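Local coordinates for protein endosialidase (Enterobacteria phage phi92, PDB 4HIZ) that probably degrades sialic acid polymers as a trimeric phage endosialidase, cleaving both alpha-2,8 and alpha-2,9 linkages, at residues R317-L322 / A348-K353. Residues are numbered along the deposited sequence; the frame is centred on the assembly and turned at random.
Sequences RRLGIL and AEPCIK
The branched end of Leu319 packs against the ring of Pro350 at the centre of this buried contact, the leucine methyl CD2 lying 3.9 Å from Pro350 CB while Leu319 CG leans on Pro350 CD at 4.0 Å. With CG anti to the backbone N (chi1 -177°), the leucine side chain reaches across to the facing strand. There its two branches divide the work: CD2 covers the CB and CG corner of the proline, whereas CD1 passes over the ring's CD atom and comes to rest against the main chain of Ala348, 3.5 Å from Ala348 N. Ala348 therefore contributes mainly backbone, its methyl group pointing away from Leu319. Next along the strand, Gly320 places no side chain between the strands, and Pro350 CG approaches Gly320 O at 3.7 Å. The apolar seam ends at a second pair, Ile321 and Ile352, whose side chains cross obliquely; Ile321 CG2 touches Ile352 CD1 at 3.8 Å.

No hydrogen bond joins the two segments. Their axes run 36° apart in roughly the same direction and approach to 7.4 Å, tight for packed sheets and consistent with Leu319 CD1 resting on bare backbone at Ala348. Strand 318-324 bonds instead to strands 304-311 and 335-338, and strand 347-355 is an edge strand of the following four-stranded antiparallel sheet, next to strand 358-365. His310 of strand 304-311 touches both Leu319 and Ala348. Such face-to-face packing of successive four-stranded antiparallel sheets, here the third strand of one against the first strand of the next, is characteristic of neighbouring blades in the sialidase beta-propeller.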
ATOM      1  N   ARG A 317      28.001  22.765  31.937  1.00 17.47           N
ATOM      2  CA  ARG A 317      27.606  22.500  30.545  1.00 16.48           C
ATOM      3  C   ARG A 317      28.413  23.353  29.573  1.00 16.56           C
ATOM      4  O   ARG A 317      28.891  24.444  29.927  1.00 17.21           O
ATOM      5  CB  ARG A 317      26.125  22.823  30.337  1.00 16.86           C
ATOM      6  CG  ARG A 317      25.196  21.874  31.064  1.00 17.97           C
ATOM      7  CD  ARG A 317      23.803  21.897  30.477  1.00 19.05           C
ATOM      8  NE  ARG A 317      22.988  21.008  31.277  1.00 21.78           N
ATOM      9  CZ  ARG A 317      21.862  20.483  30.876  1.00 25.04           C
ATOM     10  NH1 ARG A 317      21.415  20.768  29.658  1.00 27.41           N
ATOM     11  NH2 ARG A 317      21.196  19.674  31.692  1.00 24.97           N
ATOM     12  N   ARG A 318      28.555  22.865  28.339  1.00 16.46           N
ATOM     13  CA  ARG A 318      29.070  23.684  27.239  1.00 16.80           C
ATOM     14  C   ARG A 318      28.089  23.556  26.083  1.00 15.48           C
ATOM     15  O   ARG A 318      27.501  22.492  25.904  1.00 15.89           O
ATOM     16  CB  ARG A 318      30.441  23.208  26.754  1.00 18.40           C
ATOM     17  CG  ARG A 318      31.651  23.757  27.558  1.00 19.75           C
ATOM     18  CD  ARG A 318      31.787  23.015  28.847  1.00 19.95           C
ATOM     19  NE  ARG A 318      32.989  23.465  29.587  1.00 20.23           N
ATOM     20  CZ  ARG A 318      32.996  24.498  30.418  1.00 21.15           C
ATOM     21  NH1 ARG A 318      31.865  25.176  30.613  1.00 22.19           N
ATOM     22  NH2 ARG A 318      34.124  24.842  31.064  1.00 21.78           N
ATOM     23  N   LEU A 319      27.896  24.627  25.326  1.00 13.70           N
ATOM     24  CA  LEU A 319      27.013  24.541  24.156  1.00 13.84           C
ATOM     25  C   LEU A 319      27.615  25.456  23.111  1.00 14.62           C
ATOM     26  O   LEU A 319      28.078  26.569  23.431  1.00 14.51           O
ATOM     27  CB  LEU A 319      25.631  25.038  24.563  1.00 14.08           C
ATOM     28  CG  LEU A 319      24.572  24.949  23.450  1.00 14.20           C
ATOM     29  CD1 LEU A 319      23.163  24.628  24.039  1.00 14.19           C
ATOM     30  CD2 LEU A 319      24.510  26.217  22.589  1.00 14.75           C
ATOM     31  N   GLY A 320      27.615  25.021  21.855  1.00 14.51           N
ATOM     32  CA  GLY A 320      28.104  25.932  20.831  1.00 14.15           C
ATOM     33  C   GLY A 320      28.178  25.231  19.504  1.00 13.76           C
ATOM     34  O   GLY A 320      27.272  24.447  19.149  1.00 13.32           O
ATOM     35  N   ILE A 321      29.261  25.498  18.769  1.00 13.98           N
ATOM     36  CA  ILE A 321      29.414  24.918  17.440  1.00 13.80           C
ATOM     37  C   ILE A 321      30.760  24.231  17.287  1.00 14.26           C
ATOM     38  O   ILE A 321      31.734  24.581  17.956  1.00 14.92           O
ATOM     39  CB  ILE A 321      29.250  25.987  16.341  1.00 13.37           C
ATOM     40  CG1 ILE A 321      30.423  27.003  16.343  1.00 14.35           C
ATOM     41  CG2 ILE A 321      27.864  26.696  16.499  1.00 14.83           C
ATOM     42  CD1 ILE A 321      30.311  28.028  15.208  1.00 15.02           C
ATOM     43  N   LEU A 322      30.804  23.246  16.403  1.00 13.98           N
ATOM     44  CA  LEU A 322      32.067  22.744  15.881  1.00 14.46           C
ATOM     45  C   LEU A 322      32.242  23.425  14.535  1.00 14.33           C
ATOM     46  O   LEU A 322      31.436  23.215  13.606  1.00 13.91           O
ATOM     47  CB  LEU A 322      32.018  21.227  15.705  1.00 14.75           C
ATOM     48  CG  LEU A 322      31.563  20.453  16.967  1.00 15.97           C
ATOM     49  CD1 LEU A 322      31.588  18.965  16.670  1.00 17.68           C
ATOM     50  CD2 LEU A 322      32.457  20.765  18.205  1.00 16.64           C
ATOM     51  N   ALA A 348      20.498  22.897  25.604  1.00 12.76           N
ATOM     52  CA  ALA A 348      20.865  21.761  24.766  1.00 12.77           C
ATOM     53  C   ALA A 348      20.539  22.095  23.318  1.00 13.21           C
ATOM     54  O   ALA A 348      19.850  23.087  23.043  1.00 13.56           O
ATOM     55  CB  ALA A 348      20.016  20.530  25.173  1.00 13.48           C
ATOM     56  N   GLU A 349      21.050  21.256  22.411  1.00 13.33           N
ATOM     57  CA  GLU A 349      20.516  21.153  21.048  1.00 13.19           C
ATOM     58  C   GLU A 349      20.337  22.468  20.326  1.00 13.50           C
ATOM     59  O   GLU A 349      19.217  22.842  19.954  1.00 13.65           O
ATOM     60  CB  GLU A 349      19.190  20.382  21.095  1.00 13.57           C
ATOM     61  CG  GLU A 349      19.439  18.919  21.430  1.00 15.26           C
ATOM     62  CD  GLU A 349      18.162  18.105  21.635  1.00 17.31           C
ATOM     63  OE1 GLU A 349      17.046  18.667  21.520  1.00 16.71           O
ATOM     64  OE2 GLU A 349      18.281  16.893  21.936  1.00 19.81           O
ATOM     65  N   PRO A 350      21.443  23.177  20.091  1.00 12.43           N
ATOM     66  CA  PRO A 350      21.362  24.420  19.320  1.00 11.90           C
ATOM     67  C   PRO A 350      20.936  24.189  17.867  1.00 11.68           C
ATOM     68  O   PRO A 350      21.449  23.268  17.229  1.00 12.73           O
ATOM     69  CB  PRO A 350      22.799  24.955  19.352  1.00 12.93           C
ATOM     70  CG  PRO A 350      23.649  23.692  19.537  1.00 13.24           C
ATOM     71  CD  PRO A 350      22.827  22.851  20.496  1.00 13.39           C
ATOM     72  N   CYS A 351      20.034  25.027  17.366  1.00 10.79           N
ATOM     73  CA  CYS A 351      19.775  25.054  15.923  1.00 11.38           C
ATOM     74  C   CYS A 351      20.591  26.228  15.433  1.00 11.87           C
ATOM     75  O   CYS A 351      20.545  27.324  16.023  1.00 11.55           O
ATOM     76  CB  CYS A 351      18.301  25.305  15.633  1.00 12.77           C
ATOM     77  SG  CYS A 351      17.256  23.856  16.028  1.00 15.52           S
ATOM     78  N   ILE A 352      21.346  26.015  14.363  1.00 11.96           N
ATOM     79  CA  ILE A 352      22.206  27.088  13.867  1.00 11.51           C
ATOM     80  C   ILE A 352      22.013  27.299  12.372  1.00 12.42           C
ATOM     81  O   ILE A 352      21.888  26.326  11.619  1.00 12.96           O
ATOM     82  CB  ILE A 352      23.707  26.818  14.134  1.00 12.38           C
ATOM     83  CG1 ILE A 352      24.140  25.440  13.615  1.00 13.09           C
ATOM     84  CG2 ILE A 352      23.992  26.911  15.628  1.00 12.46           C
ATOM     85  CD1 ILE A 352      25.681  25.202  13.713  1.00 14.28           C
ATOM     86  N   LYS A 353      21.965  28.564  11.945  1.00 12.21           N
ATOM     87  CA  LYS A 353      21.839  28.881  10.517  1.00 12.01           C
ATOM     88  C   LYS A 353      22.625  30.151  10.211  1.00 12.77           C
ATOM     89  O   LYS A 353      22.529  31.139  10.925  1.00 13.68           O
ATOM     90  CB  LYS A 353      20.377  29.067  10.109  1.00 12.54           C
ATOM     91  CG  LYS A 353      19.533  27.764  10.178  1.00 13.56           C
ATOM     92  CD  LYS A 353      20.013  26.740   9.131  1.00 15.00           C
ATOM     93  CE  LYS A 353      19.374  25.331   9.325  1.00 16.05           C
ATOM     94  NZ  LYS A 353      19.739  24.767  10.722  1.00 15.22           N
TER